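Local coordinates for protein MgGH51 (PDB 6ZPV) that probably hydrolyses terminal alpha-L-arabinofuranosyl residues from arabinose-containing plant cell-wall polysaccharides as a fungal GH51 glycoside hydrolase, at residues A[384-389]-A[423-428]. Numbering follows the deposited sequence.
Sequences NAWNPV and TTYFEG. With NAG (2-acetamido-2-deoxy-beta-D-glucopyranose), chain B; NAG (2-acetamido-2-deoxy-beta-D-glucopyranose), chain C; BMA (beta-D-mannopyranose), chain D; MAN (alpha-D-mannopyranose), chain E.
Trp386 reaches from its loop with the rim of the indole turned to Thr423 and Tyr425. Its NE1 donates to Tyr425 OH at 3.1 Å; the hydroxyl lies close to the indole plane and the N-H points at it with an angle of 153°. Farther along the same rim, Trp386 CZ2 meets Thr423 OG1 at 3.2 Å, a close edge contact, while the main polar partner of that hydroxyl is Asn421 OD1. CG of Trp386 sits beside its backbone N, anti to the carbonyl carbon (chi1 -51°), which carries the indole rim up to both hydroxyls. Against this tight edge, the partly exposed Ala385 is the looser part, its CB 4.3 Å from Tyr425 CE1 at the phenol edge. Over one indole face lies sugar, with C3 of the chain B NAG 3.6 Å above the ring centre. Replacing Trp386 by alanine is likely to leave Tyr425 OH without this donor and that NAG without its aromatic platform. Asn387 ND2 separately grips the glycan, donating to O3 of the chain C NAG at 3.2 Å. The contact joins the loop between strands 378-381 and 396-403 to the start of strand 424-432 in the parallel barrel sheet of the GH51 (beta/alpha)8 fold. Sugar on a tryptophan face is a classic CH-pi stack; here the chain B NAG probably begins an N-glycan on Asn421, in the Asn-X-Thr sequon completed by Thr423.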
loop_
_atom_site.group_PDB
_atom_site.type_symbol
_atom_site.label_atom_id
_atom_site.label_comp_id
_atom_site.label_asym_id
_atom_site.label_seq_id
_atom_site.Cartn_x
_atom_site.Cartn_y
_atom_site.Cartn_z
ATOM N N ASN A 384 10.187 -20.271 -7.448
ATOM C CA ASN A 384 11.535 -19.885 -7.904
ATOM C C ASN A 384 11.630 -20.185 -9.399
ATOM O O ASN A 384 11.063 -21.220 -9.901
ATOM C CB ASN A 384 12.600 -20.687 -7.147
ATOM C CG ASN A 384 12.612 -20.375 -5.677
ATOM O OD1 ASN A 384 12.357 -19.245 -5.263
ATOM N ND2 ASN A 384 12.955 -21.378 -4.877
ATOM N N ALA A 385 12.330 -19.360 -10.122
ATOM C CA ALA A 385 12.312 -19.485 -11.580
ATOM C C ALA A 385 12.787 -20.857 -12.005
ATOM O O ALA A 385 13.884 -21.275 -11.642
ATOM C CB ALA A 385 13.151 -18.378 -12.166
ATOM N N TRP A 386 11.949 -21.539 -12.771
ATOM C CA TRP A 386 12.274 -22.774 -13.512
ATOM C C TRP A 386 12.417 -24.023 -12.656
ATOM O O TRP A 386 12.700 -25.091 -13.223
ATOM C CB TRP A 386 13.536 -22.583 -14.395
ATOM C CG TRP A 386 13.393 -21.353 -15.224
ATOM C CD1 TRP A 386 14.140 -20.228 -15.117
ATOM C CD2 TRP A 386 12.421 -21.078 -16.216
ATOM N NE1 TRP A 386 13.671 -19.225 -15.941
ATOM C CE2 TRP A 386 12.634 -19.751 -16.650
ATOM C CE3 TRP A 386 11.381 -21.806 -16.781
ATOM C CZ2 TRP A 386 11.830 -19.157 -17.605
ATOM C CZ3 TRP A 386 10.589 -21.224 -17.741
ATOM C CH2 TRP A 386 10.814 -19.905 -18.141
ATOM N N ASN A 387 12.198 -23.938 -11.366
ATOM C CA ASN A 387 12.322 -25.101 -10.463
ATOM C C ASN A 387 11.262 -24.963 -9.388
ATOM O O ASN A 387 11.430 -24.190 -8.444
ATOM C CB ASN A 387 13.699 -25.214 -9.850
ATOM C CG ASN A 387 14.778 -25.591 -10.822
ATOM O OD1 ASN A 387 14.819 -26.766 -11.228
ATOM N ND2 ASN A 387 15.596 -24.635 -11.247
ATOM N N PRO A 388 10.085 -25.627 -9.520
ATOM C CA PRO A 388 9.828 -26.709 -10.451
ATOM C C PRO A 388 9.468 -26.197 -11.823
ATOM O O PRO A 388 9.083 -25.051 -12.025
ATOM C CB PRO A 388 8.585 -27.367 -9.820
ATOM C CG PRO A 388 7.874 -26.238 -9.112
ATOM C CD PRO A 388 8.995 -25.375 -8.564
ATOM N N VAL A 389 9.501 -27.107 -12.770
ATOM C CA VAL A 389 9.151 -26.806 -14.157
ATOM C C VAL A 389 7.627 -26.759 -14.318
ATOM O O VAL A 389 6.940 -27.685 -13.947
ATOM C CB VAL A 389 9.724 -27.864 -15.065
ATOM C CG1 VAL A 389 9.350 -27.530 -16.502
ATOM C CG2 VAL A 389 11.232 -28.018 -14.841
ATOM N N THR A 423 11.177 -14.797 -21.548
ATOM C CA THR A 423 10.670 -14.667 -20.192
ATOM C C THR A 423 10.960 -13.260 -19.678
ATOM O O THR A 423 12.045 -12.751 -19.901
ATOM C CB THR A 423 11.341 -15.672 -19.242
ATOM O OG1 THR A 423 11.467 -16.931 -19.862
ATOM C CG2 THR A 423 10.575 -15.763 -17.946
ATOM N N THR A 424 10.014 -12.647 -18.997
ATOM C CA THR A 424 10.272 -11.400 -18.312
ATOM C C THR A 424 10.150 -11.609 -16.800
ATOM O O THR A 424 9.486 -12.519 -16.325
ATOM C CB THR A 424 9.368 -10.285 -18.834
ATOM O OG1 THR A 424 8.009 -10.622 -18.590
ATOM C CG2 THR A 424 9.587 -9.956 -20.274
ATOM N N TYR A 425 10.780 -10.710 -16.062
ATOM C CA TYR A 425 10.967 -10.830 -14.616
ATOM C C TYR A 425 10.438 -9.604 -13.908
ATOM O O TYR A 425 10.720 -8.454 -14.337
ATOM C CB TYR A 425 12.424 -11.128 -14.290
ATOM C CG TYR A 425 12.884 -12.453 -14.848
ATOM C CD1 TYR A 425 12.667 -13.635 -14.159
ATOM C CD2 TYR A 425 13.399 -12.587 -16.130
ATOM C CE1 TYR A 425 12.999 -14.865 -14.692
ATOM C CE2 TYR A 425 13.732 -13.819 -16.705
ATOM C CZ TYR A 425 13.526 -14.972 -15.962
ATOM O OH TYR A 425 13.850 -16.207 -16.447
ATOM N N PHE A 426 9.712 -9.845 -12.849
ATOM C CA PHE A 426 9.134 -8.798 -11.981
ATOM C C PHE A 426 9.856 -8.909 -10.642
ATOM O O PHE A 426 9.787 -9.955 -9.981
ATOM C CB PHE A 426 7.661 -9.146 -11.780
ATOM C CG PHE A 426 6.866 -8.317 -10.807
ATOM C CD1 PHE A 426 7.199 -7.021 -10.534
ATOM C CD2 PHE A 426 5.724 -8.848 -10.203
ATOM C CE1 PHE A 426 6.419 -6.238 -9.689
ATOM C CE2 PHE A 426 4.924 -8.076 -9.367
ATOM C CZ PHE A 426 5.279 -6.756 -9.133
ATOM N N GLU A 427 10.595 -7.870 -10.222
ATOM C CA GLU A 427 11.203 -7.847 -8.894
ATOM C C GLU A 427 10.137 -7.297 -7.940
ATOM O O GLU A 427 10.148 -6.092 -7.606
ATOM C CB GLU A 427 12.482 -7.020 -8.900
ATOM C CG GLU A 427 13.364 -7.329 -7.706
ATOM C CD GLU A 427 14.289 -8.515 -7.853
ATOM O OE1 GLU A 427 14.387 -9.108 -8.932
ATOM O OE2 GLU A 427 14.976 -8.861 -6.814
ATOM N N GLY A 428 9.170 -8.159 -7.578
ATOM C CA GLY A 428 7.950 -7.675 -6.945
ATOM C C GLY A 428 8.072 -7.276 -5.507
ATOM O O GLY A 428 7.175 -6.616 -4.964
HETATM C C1 NAG B . 15.257 -19.625 -20.301
HETATM C C2 NAG B . 14.459 -20.951 -20.257
HETATM C C3 NAG B . 14.612 -21.751 -18.979
HETATM C C4 NAG B . 15.993 -21.872 -18.444
HETATM C C5 NAG B . 16.618 -20.482 -18.506
HETATM C C6 NAG B . 18.115 -20.525 -18.139
HETATM C C7 NAG B . 12.601 -20.723 -21.829
HETATM C C8 NAG B . 11.168 -20.228 -22.062
HETATM N N2 NAG B . 13.066 -20.726 -20.603
HETATM O O3 NAG B . 13.978 -23.048 -19.094
HETATM O O4 NAG B . 16.095 -22.276 -17.076
HETATM O O5 NAG B . 16.597 -19.923 -19.795
HETATM O O6 NAG B . 18.799 -21.489 -18.943
HETATM O O7 NAG B . 13.265 -21.183 -22.762
HETATM C C1 NAG C . 16.367 -23.630 -16.817
HETATM C C2 NAG C . 16.915 -23.761 -15.403
HETATM C C3 NAG C . 17.162 -25.190 -15.071
HETATM C C4 NAG C . 15.825 -25.910 -15.282
HETATM C C5 NAG C . 15.187 -25.605 -16.648
HETATM C C6 NAG C . 13.767 -26.205 -16.833
HETATM C C7 NAG C . 18.247 -21.930 -14.477
HETATM C C8 NAG C . 19.625 -21.263 -14.482
HETATM N N2 NAG C . 18.140 -22.961 -15.273
HETATM O O3 NAG C . 17.502 -25.273 -13.678
HETATM O O4 NAG C . 16.006 -27.340 -15.302
HETATM O O5 NAG C . 15.063 -24.219 -16.857
HETATM O O6 NAG C . 13.061 -25.887 -18.063
HETATM O O7 NAG C . 17.341 -21.450 -13.822
HETATM C C1 BMA D . 15.836 -28.057 -14.106
HETATM C C2 BMA D . 15.417 -29.489 -14.512
HETATM C C3 BMA D . 15.357 -30.372 -13.276
HETATM C C4 BMA D . 16.678 -30.350 -12.503
HETATM C C5 BMA D . 17.103 -28.921 -12.242
HETATM C C6 BMA D . 18.531 -28.883 -11.656
HETATM O O2 BMA D . 16.313 -30.070 -15.488
HETATM O O3 BMA D . 15.075 -31.732 -13.660
HETATM O O4 BMA D . 16.617 -31.087 -11.295
HETATM O O5 BMA D . 17.144 -28.171 -13.461
HETATM O O6 BMA D . 18.721 -27.551 -11.122
HETATM C C1 MAN E . 13.730 -32.115 -13.409
HETATM C C2 MAN E . 13.661 -33.630 -13.468
HETATM C C3 MAN E . 13.889 -34.194 -14.903
HETATM C C4 MAN E . 12.962 -33.502 -15.862
HETATM C C5 MAN E . 13.110 -31.970 -15.783
HETATM C C6 MAN E . 12.153 -31.246 -16.782
HETATM O O2 MAN E . 12.356 -34.067 -12.992
HETATM O O3 MAN E . 13.581 -35.569 -14.911
HETATM O O4 MAN E . 13.213 -33.971 -17.191
HETATM O O5 MAN E . 12.896 -31.567 -14.421
HETATM O O6 MAN E . 10.790 -31.429 -16.304
#